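Local coordinates for probable manganase-dependent inorganic pyrophosphatase (Clostridium perfringens, PDB 3L2B), which probably hydrolyses inorganic pyrophosphate to phosphate and carries a regulatory region, the part in this structure, that binds the activator diadenosine tetraphosphate, at residues G121-G127 against V141-T147; Q133-I137 against I156-A160; E23-M28 against N81-T85. One frame throughout, in Å; residues are numbered along the deposited sequence.

Overall arrangement
Contacts 1 and 2 belong to one alpha/beta core inside the DRTGG domain, whereas contact 3 joins the N-terminal CBS region to that domain. The centres of contacts 1 and 2 are about 10 Å apart, and their segments alternate along the chain: helix 130-138 links the two strands of contact 1 and supplies one side of contact 2. Contact 3 lies about 18 Å from contact 1, centre to centre, and touches it through Ile82 and Leu143; its nearest atoms are about 12 Å from those of contact 2. The diadenosine tetraphosphate pocket is formed by CBS residues such as Lys39, Ser57, Thr192 and Tyr217, and no residue of the three contacts lines it.

Contact 1. Residues G121-G127 against V141-T147; sequences GDIAIAG and VSLLIVT
Ala126 O accepts two hydrogen bonds from one residue, from Thr147 N at 2.8 Å and from Thr147 OG1 at 3.2 Å. The two strands are parallel neighbours in a mixed sheet (their axes diverge by 19°), and helix 130-138, which links them along the chain, completes a beta-alpha-beta crossover of the DRTGG domain. The hydroxyl donor stands 44° out of the carbonyl plane, a position set by chi1 of 62°, which puts OG1 between the backbone N and carbonyl carbon of Thr147. The same rotation turns Thr147 CG2 against Ile125 CG2, 3.5 Å away, their side chains meeting at about a right angle. Parallel pairing continues through Ala126 N to Ile145 O, Ile145 N to Ala124 O and Ala124 N to Leu143 O, in register from Ile123 with Leu143 to Ala126 with Val146. Ile123, Ile125, Leu143 and Ile145 share one face; on the other, Ala124, Ala126 and Leu144 all pack against Leu136 of the crossover helix. At the strand starts Asp122 O receives Ser142 N at 2.9 Å and, weakly, Leu143 N at 3.3 Å. Beside it, Ser142 OG donates to Gly121 O over a distance of 2.6 Å, coming from above that carbonyl plane.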
loop_
_atom_site.group_PDB
_atom_site.type_symbol
_atom_site.label_atom_id
_atom_site.label_comp_id
_atom_site.label_asym_id
_atom_site.label_seq_id
_atom_site.Cartn_x
_atom_site.Cartn_y
_atom_site.Cartn_z
ATOM N N GLY A 121 -18.242 6.516 -17.050
ATOM C CA GLY A 121 -16.916 7.036 -16.705
ATOM C C GLY A 121 -16.147 6.220 -15.698
ATOM O O GLY A 121 -14.933 6.430 -15.466
ATOM N N ASP A 122 -16.845 5.277 -15.087
ATOM C CA ASP A 122 -16.213 4.424 -14.077
ATOM C C ASP A 122 -15.146 3.518 -14.684
ATOM O O ASP A 122 -15.059 3.338 -15.911
ATOM C CB ASP A 122 -17.256 3.620 -13.280
ATOM C CG ASP A 122 -17.973 4.480 -12.240
ATOM O OD1 ASP A 122 -17.525 5.616 -11.926
ATOM O OD2 ASP A 122 -19.009 4.033 -11.744
ATOM N N ILE A 123 -14.319 2.987 -13.796
ATOM C CA ILE A 123 -13.384 1.921 -14.124
ATOM C C ILE A 123 -13.897 0.635 -13.516
ATOM O O ILE A 123 -13.998 0.488 -12.278
ATOM C CB ILE A 123 -11.984 2.236 -13.585
ATOM C CG1 ILE A 123 -11.496 3.575 -14.172
ATOM C CG2 ILE A 123 -11.008 1.157 -13.947
ATOM C CD1 ILE A 123 -11.947 4.774 -13.439
ATOM N N ALA A 124 -14.213 -0.307 -14.386
ATOM C CA ALA A 124 -14.829 -1.573 -13.983
ATOM C C ALA A 124 -13.897 -2.746 -14.111
ATOM O O ALA A 124 -13.343 -3.002 -15.151
ATOM C CB ALA A 124 -16.095 -1.833 -14.788
ATOM N N ILE A 125 -13.745 -3.471 -13.018
ATOM C CA ILE A 125 -12.993 -4.705 -13.020
ATOM C C ILE A 125 -13.979 -5.835 -13.149
ATOM O O ILE A 125 -14.872 -5.973 -12.338
ATOM C CB ILE A 125 -12.182 -4.866 -11.744
ATOM C CG1 ILE A 125 -11.120 -3.767 -11.662
ATOM C CG2 ILE A 125 -11.581 -6.236 -11.711
ATOM C CD1 ILE A 125 -10.547 -3.601 -10.280
ATOM N N ALA A 126 -13.809 -6.624 -14.208
ATOM C CA ALA A 126 -14.784 -7.631 -14.625
ATOM C C ALA A 126 -14.127 -8.930 -14.999
ATOM O O ALA A 126 -12.964 -8.967 -15.395
ATOM C CB ALA A 126 -15.576 -7.122 -15.838
ATOM N N GLY A 127 -14.908 -9.996 -14.908
ATOM C CA GLY A 127 -14.464 -11.321 -15.330
ATOM C C GLY A 127 -14.709 -11.634 -16.793
ATOM O O GLY A 127 -14.905 -10.751 -17.624
ATOM N N VAL A 141 -18.667 2.888 -19.372
ATOM C CA VAL A 141 -17.490 2.915 -18.509
ATOM C C VAL A 141 -16.332 3.515 -19.329
ATOM O O VAL A 141 -16.264 3.357 -20.548
ATOM C CB VAL A 141 -17.122 1.532 -17.982
ATOM C CG1 VAL A 141 -18.198 1.012 -16.980
ATOM C CG2 VAL A 141 -16.915 0.570 -19.124
ATOM N N SER A 142 -15.471 4.252 -18.658
ATOM C CA SER A 142 -14.340 4.846 -19.330
ATOM C C SER A 142 -13.260 3.782 -19.525
ATOM O O SER A 142 -12.451 3.868 -20.437
ATOM C CB SER A 142 -13.784 6.029 -18.537
ATOM O OG SER A 142 -13.257 5.604 -17.294
ATOM N N LEU A 143 -13.272 2.765 -18.676
ATOM C CA LEU A 143 -12.260 1.694 -18.759
ATOM C C LEU A 143 -12.788 0.380 -18.266
ATOM O O LEU A 143 -13.225 0.258 -17.114
ATOM C CB LEU A 143 -10.988 2.054 -18.005
ATOM C CG LEU A 143 -9.847 1.027 -17.992
ATOM C CD1 LEU A 143 -9.426 0.664 -19.424
ATOM C CD2 LEU A 143 -8.657 1.546 -17.178
ATOM N N LEU A 144 -12.721 -0.598 -19.163
ATOM C CA LEU A 144 -13.028 -1.987 -18.855
ATOM C C LEU A 144 -11.744 -2.786 -18.671
ATOM O O LEU A 144 -10.938 -2.898 -19.578
ATOM C CB LEU A 144 -13.890 -2.589 -19.954
ATOM C CG LEU A 144 -14.370 -4.036 -19.763
ATOM C CD1 LEU A 144 -15.084 -4.204 -18.448
ATOM C CD2 LEU A 144 -15.273 -4.428 -20.929
ATOM N N ILE A 145 -11.555 -3.295 -17.451
ATOM C CA ILE A 145 -10.443 -4.181 -17.133
ATOM C C ILE A 145 -10.965 -5.611 -16.975
ATOM O O ILE A 145 -11.675 -5.924 -16.030
ATOM C CB ILE A 145 -9.703 -3.739 -15.860
ATOM C CG1 ILE A 145 -9.439 -2.237 -15.874
ATOM C CG2 ILE A 145 -8.373 -4.434 -15.729
ATOM C CD1 ILE A 145 -8.558 -1.743 -14.719
ATOM N N VAL A 146 -10.602 -6.471 -17.920
ATOM C CA VAL A 146 -10.981 -7.884 -17.868
ATOM C C VAL A 146 -9.890 -8.666 -17.163
ATOM O O VAL A 146 -8.702 -8.541 -17.500
ATOM C CB VAL A 146 -11.277 -8.474 -19.255
ATOM C CG1 VAL A 146 -11.701 -9.960 -19.136
ATOM C CG2 VAL A 146 -12.366 -7.647 -19.977
ATOM N N THR A 147 -10.306 -9.436 -16.152
ATOM C CA THR A 147 -9.387 -10.215 -15.305
ATOM C C THR A 147 -9.141 -11.597 -15.894
ATOM O O THR A 147 -9.756 -11.992 -16.878
ATOM C CB THR A 147 -9.945 -10.439 -13.841
ATOM O OG1 THR A 147 -11.156 -11.193 -13.880
ATOM C CG2 THR A 147 -10.245 -9.152 -13.137
#

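Contact 2. Residues Q133-I137 against I156-A160; sequences QAELI and IIELA
Ile137 and Ile156 interlock at the centre of this helix pair, the CD1 methyl of Ile137 lying 3.5 Å from the CG2 methyl of Ile156, tighter than usual van der Waals contact. In Ile137, CG1 stands beside the backbone N (chi1 -73°) and chi2 is extended at 156°; this carries CD1 towards Ile156 and the CB methyl of Ala160, which it approaches to 4.2 Å. The other branch, CG2, serves a different neighbour: it lies against Leu159, 4.0 Å from CD2. Ile156 is bent more sharply: chi2 of -78° folds CD1 back between its own CA and CG2, beside both, so that it points at the CB methyl of Ala134, 3.7 Å away. The two branches of Ile156 thus divide the facing helix between them, CG2 towards Ile137 and CD1 towards Ala134. The axes of segments 133-137 and 156-160 approach to 10.0 Å and run almost exactly parallel, as expected of the connections in successive beta-alpha-beta units of an alpha/beta domain: helix 130-138 leads into strand 143-146, and helix 154-163 leads from it to strand 166-169. Leu136 and Ile137 of the first helix rest on Leu144 of strand 143-146. Leu159 closes the more exposed side, where its CD2 reaches Ala134 CB at 3.9 Å. On the sheet-facing side Gln133 lays its extended chain across Ile156 at about a right angle, and its OE1 meets Ile156 CG1 at 3.7 Å in a van der Waals approach. The amide is oriented by NE2, which donates to Gly127 O just past strand 123-126.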
loop_
_atom_site.group_PDB
_atom_site.type_symbol
_atom_site.label_atom_id
_atom_site.label_comp_id
_atom_site.label_asym_id
_atom_site.label_seq_id
_atom_site.Cartn_x
_atom_site.Cartn_y
_atom_site.Cartn_z
ATOM N N GLN A 133 -19.478 -7.949 -19.645
ATOM C CA GLN A 133 -18.582 -7.101 -20.395
ATOM C C GLN A 133 -19.374 -6.130 -21.267
ATOM O O GLN A 133 -19.048 -4.952 -21.329
ATOM C CB GLN A 133 -17.603 -7.923 -21.240
ATOM C CG GLN A 133 -16.511 -8.615 -20.436
ATOM C CD GLN A 133 -15.741 -9.640 -21.262
ATOM O OE1 GLN A 133 -15.876 -9.702 -22.492
ATOM N NE2 GLN A 133 -14.944 -10.458 -20.590
ATOM N N ALA A 134 -20.442 -6.632 -21.884
ATOM C CA ALA A 134 -21.278 -5.831 -22.797
ATOM C C ALA A 134 -22.187 -4.850 -22.073
ATOM O O ALA A 134 -22.464 -3.776 -22.567
ATOM C CB ALA A 134 -22.119 -6.735 -23.734
ATOM N N GLU A 135 -22.660 -5.192 -20.891
ATOM C CA GLU A 135 -23.465 -4.212 -20.154
ATOM C C GLU A 135 -22.557 -3.078 -19.678
ATOM O O GLU A 135 -22.962 -1.920 -19.645
ATOM C CB GLU A 135 -24.200 -4.873 -18.982
ATOM C CG GLU A 135 -24.949 -3.899 -18.041
ATOM C CD GLU A 135 -26.127 -3.134 -18.697
ATOM O OE1 GLU A 135 -26.534 -3.484 -19.844
ATOM O OE2 GLU A 135 -26.649 -2.183 -18.038
ATOM N N LEU A 136 -21.310 -3.412 -19.351
ATOM C CA LEU A 136 -20.365 -2.419 -18.832
ATOM C C LEU A 136 -20.095 -1.401 -19.934
ATOM O O LEU A 136 -20.037 -0.184 -19.691
ATOM C CB LEU A 136 -19.063 -3.077 -18.311
ATOM C CG LEU A 136 -19.163 -3.905 -16.990
ATOM C CD1 LEU A 136 -17.858 -4.619 -16.639
ATOM C CD2 LEU A 136 -19.616 -3.038 -15.808
ATOM N N ILE A 137 -19.975 -1.913 -21.157
ATOM C CA ILE A 137 -19.727 -1.084 -22.320
ATOM C C ILE A 137 -20.936 -0.190 -22.589
ATOM O O ILE A 137 -20.775 0.996 -22.838
ATOM C CB ILE A 137 -19.338 -1.931 -23.557
ATOM C CG1 ILE A 137 -17.916 -2.471 -23.373
ATOM C CG2 ILE A 137 -19.451 -1.109 -24.846
ATOM C CD1 ILE A 137 -17.644 -3.701 -24.172
ATOM N N ILE A 156 -17.138 -8.209 -28.471
ATOM C CA ILE A 156 -17.071 -7.244 -27.378
ATOM C C ILE A 156 -16.098 -6.118 -27.728
ATOM O O ILE A 156 -16.378 -4.945 -27.482
ATOM C CB ILE A 156 -16.670 -7.904 -26.051
ATOM C CG1 ILE A 156 -17.773 -8.852 -25.570
ATOM C CG2 ILE A 156 -16.446 -6.840 -25.002
ATOM C CD1 ILE A 156 -18.931 -8.126 -24.926
ATOM N N ILE A 157 -14.975 -6.488 -28.339
ATOM C CA ILE A 157 -13.999 -5.511 -28.828
ATOM C C ILE A 157 -14.612 -4.543 -29.830
ATOM O O ILE A 157 -14.314 -3.355 -29.798
ATOM C CB ILE A 157 -12.764 -6.177 -29.469
ATOM C CG1 ILE A 157 -11.909 -6.827 -28.381
ATOM C CG2 ILE A 157 -11.934 -5.161 -30.249
ATOM C CD1 ILE A 157 -10.633 -7.468 -28.912
ATOM N N GLU A 158 -15.489 -5.046 -30.691
ATOM C CA GLU A 158 -16.140 -4.204 -31.726
ATOM C C GLU A 158 -17.226 -3.322 -31.100
ATOM O O GLU A 158 -17.476 -2.205 -31.562
ATOM C CB GLU A 158 -16.709 -5.058 -32.890
ATOM C CG GLU A 158 -17.478 -4.279 -33.992
ATOM C CD GLU A 158 -16.583 -3.481 -34.957
ATOM O OE1 GLU A 158 -15.852 -2.562 -34.519
ATOM O OE2 GLU A 158 -16.633 -3.757 -36.180
ATOM N N LEU A 159 -17.849 -3.818 -30.037
ATOM C CA LEU A 159 -18.830 -3.017 -29.295
ATOM C C LEU A 159 -18.056 -1.875 -28.618
ATOM O O LEU A 159 -18.495 -0.720 -28.564
ATOM C CB LEU A 159 -19.568 -3.863 -28.255
ATOM C CG LEU A 159 -20.944 -3.377 -27.782
ATOM C CD1 LEU A 159 -21.994 -3.514 -28.909
ATOM C CD2 LEU A 159 -21.382 -4.157 -26.555
ATOM N N ALA A 160 -16.868 -2.214 -28.136
ATOM C CA ALA A 160 -16.016 -1.245 -27.463
ATOM C C ALA A 160 -15.563 -0.205 -28.465
ATOM O O ALA A 160 -15.594 0.991 -28.169
ATOM C CB ALA A 160 -14.819 -1.928 -26.806
#

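Contact 3. Residues E23-M28 against N81-T85; sequences EVSLKM and NILDT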
loop_
_atom_site.group_PDB
_atom_site.type_symbol
_atom_site.label_atom_id
_atom_site.label_comp_id
_atom_site.label_asym_id
_atom_site.label_seq_id
_atom_site.Cartn_x
_atom_site.Cartn_y
_atom_site.Cartn_z
ATOM N N GLU A 23 5.509 11.404 -14.454
ATOM C CA GLU A 23 4.413 10.554 -14.922
ATOM C C GLU A 23 4.694 9.089 -14.619
ATOM O O GLU A 23 3.840 8.223 -14.792
ATOM C CB GLU A 23 4.147 10.747 -16.421
ATOM C CG GLU A 23 5.215 10.149 -17.361
ATOM C CD GLU A 23 6.360 11.116 -17.725
ATOM O OE1 GLU A 23 6.348 12.312 -17.304
ATOM O OE2 GLU A 23 7.276 10.661 -18.452
ATOM N N VAL A 24 5.907 8.830 -14.170
ATOM C CA VAL A 24 6.367 7.476 -13.868
ATOM C C VAL A 24 5.504 6.871 -12.744
ATOM O O VAL A 24 5.145 7.560 -11.797
ATOM C CB VAL A 24 7.848 7.495 -13.427
ATOM C CG1 VAL A 24 8.178 6.257 -12.672
ATOM C CG2 VAL A 24 8.789 7.670 -14.655
ATOM N N SER A 25 5.139 5.608 -12.881
ATOM C CA SER A 25 4.244 4.930 -11.894
ATOM C C SER A 25 4.934 4.680 -10.560
ATOM O O SER A 25 6.155 4.523 -10.502
ATOM C CB SER A 25 3.770 3.575 -12.405
ATOM O OG SER A 25 4.854 2.680 -12.412
ATOM N N LEU A 26 4.132 4.586 -9.510
ATOM C CA LEU A 26 4.645 4.217 -8.163
ATOM C C LEU A 26 5.372 2.902 -8.173
ATOM O O LEU A 26 6.364 2.715 -7.459
ATOM C CB LEU A 26 3.534 4.117 -7.152
ATOM C CG LEU A 26 2.842 5.420 -6.802
ATOM C CD1 LEU A 26 1.857 5.183 -5.621
ATOM C CD2 LEU A 26 3.843 6.512 -6.504
ATOM N N LYS A 27 4.888 1.998 -9.009
ATOM C CA LYS A 27 5.503 0.675 -9.124
ATOM C C LYS A 27 6.936 0.782 -9.639
ATOM O O LYS A 27 7.866 0.166 -9.108
ATOM C CB LYS A 27 4.716 -0.193 -10.100
ATOM C CG LYS A 27 5.122 -1.658 -10.088
ATOM C CD LYS A 27 5.150 -2.235 -11.500
ATOM C CE LYS A 27 5.281 -3.758 -11.493
ATOM N NZ LYS A 27 5.574 -4.316 -12.863
ATOM N N MET A 28 7.074 1.505 -10.746
ATOM C CA MET A 28 8.385 1.698 -11.396
ATOM C C MET A 28 9.306 2.488 -10.516
ATOM O O MET A 28 10.505 2.271 -10.520
ATOM C CB MET A 28 8.256 2.431 -12.744
ATOM C CG MET A 28 7.706 1.582 -13.910
ATOM S SD MET A 28 7.690 2.481 -15.518
ATOM C CE MET A 28 6.249 3.579 -15.366
ATOM N N ASN A 81 0.522 3.511 -17.589
ATOM C CA ASN A 81 0.887 3.170 -16.217
ATOM C C ASN A 81 0.072 1.994 -15.704
ATOM O O ASN A 81 0.619 1.036 -15.124
ATOM C CB ASN A 81 0.754 4.383 -15.294
ATOM C CG ASN A 81 1.954 5.289 -15.381
ATOM O OD1 ASN A 81 2.688 5.247 -16.358
ATOM N ND2 ASN A 81 2.177 6.088 -14.357
ATOM N N ILE A 82 -1.227 2.065 -15.990
ATOM C CA ILE A 82 -2.166 1.025 -15.618
ATOM C C ILE A 82 -1.804 -0.256 -16.357
ATOM O O ILE A 82 -1.751 -1.339 -15.753
ATOM C CB ILE A 82 -3.631 1.409 -15.920
ATOM C CG1 ILE A 82 -4.089 2.551 -15.020
ATOM C CG2 ILE A 82 -4.546 0.231 -15.677
ATOM C CD1 ILE A 82 -5.375 3.274 -15.503
ATOM N N LEU A 83 -1.522 -0.139 -17.657
ATOM C CA LEU A 83 -1.141 -1.328 -18.443
ATOM C C LEU A 83 0.080 -2.003 -17.830
ATOM O O LEU A 83 0.099 -3.217 -17.673
ATOM C CB LEU A 83 -0.850 -1.010 -19.914
ATOM C CG LEU A 83 -2.063 -0.789 -20.818
ATOM C CD1 LEU A 83 -1.598 -0.295 -22.220
ATOM C CD2 LEU A 83 -2.917 -2.047 -20.925
ATOM N N ASP A 84 1.087 -1.215 -17.469
ATOM C CA ASP A 84 2.336 -1.765 -16.917
ATOM C C ASP A 84 2.091 -2.444 -15.578
ATOM O O ASP A 84 2.558 -3.540 -15.337
ATOM C CB ASP A 84 3.379 -0.669 -16.687
ATOM C CG ASP A 84 4.677 -1.217 -16.057
ATOM O OD1 ASP A 84 5.473 -1.833 -16.792
ATOM O OD2 ASP A 84 4.908 -1.057 -14.829
ATOM N N THR A 85 1.346 -1.759 -14.714
ATOM C CA THR A 85 1.136 -2.191 -13.344
ATOM C C THR A 85 0.337 -3.494 -13.289
ATOM O O THR A 85 0.581 -4.342 -12.463
ATOM C CB THR A 85 0.376 -1.113 -12.525
ATOM O OG1 THR A 85 1.118 0.113 -12.565
ATOM C CG2 THR A 85 0.193 -1.561 -11.072
#
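Asn81 makes the direct hydrogen bond between the segments: its ND2 donates to Glu23 O at 2.7 Å, with an N-H...O angle of 153° and the acceptor tilted 16° from the amide plane. ND2 also bonds to Ser184 O, so two backbone carbonyls from separate parts of the chain fix the rotation of this amide. Ser25 CB lies over one face of the amide, 3.6 Å from Asn81 ND2, while OD1 of Asn81 comes within 4.1 Å of Met28 CE, the side chains of Asn81 and Met28 crossing at about a right angle. Ser25 itself is the N-cap of helix 26-35, its OG accepting from Met28 N at 3.0 Å. Asn81 therefore binds the chain just ahead of a capped helix start. One turn further along, Asp84 has CG anti to its backbone N (chi1 178°), which directs OD2 towards Lys27 and Met28. The ion pair is long, Lys27 NZ to Asp84 OD2 being 3.9 Å; the carboxylate oxygen lies closer to the lysine's aliphatic stem, 3.5 Å from Lys27 CD. Thr85 turns its hydroxyl back into its own helix, donating through OG1 to Asn81 O at 2.8 Å, whereas its backbone N reaches the same oxygen from the opposite face. The contact forms part of the junction between the CBS and DRTGG regions. On one side Ile82 and Leu83 pack on Ile168 of strand 166-169; on the other, Leu26 rests on Val187 and Val190 of helix 187-190, and Val24, Leu26 and Lys27 share backbone hydrogen bonds with Val187, Leu185 and Gln183 respectively.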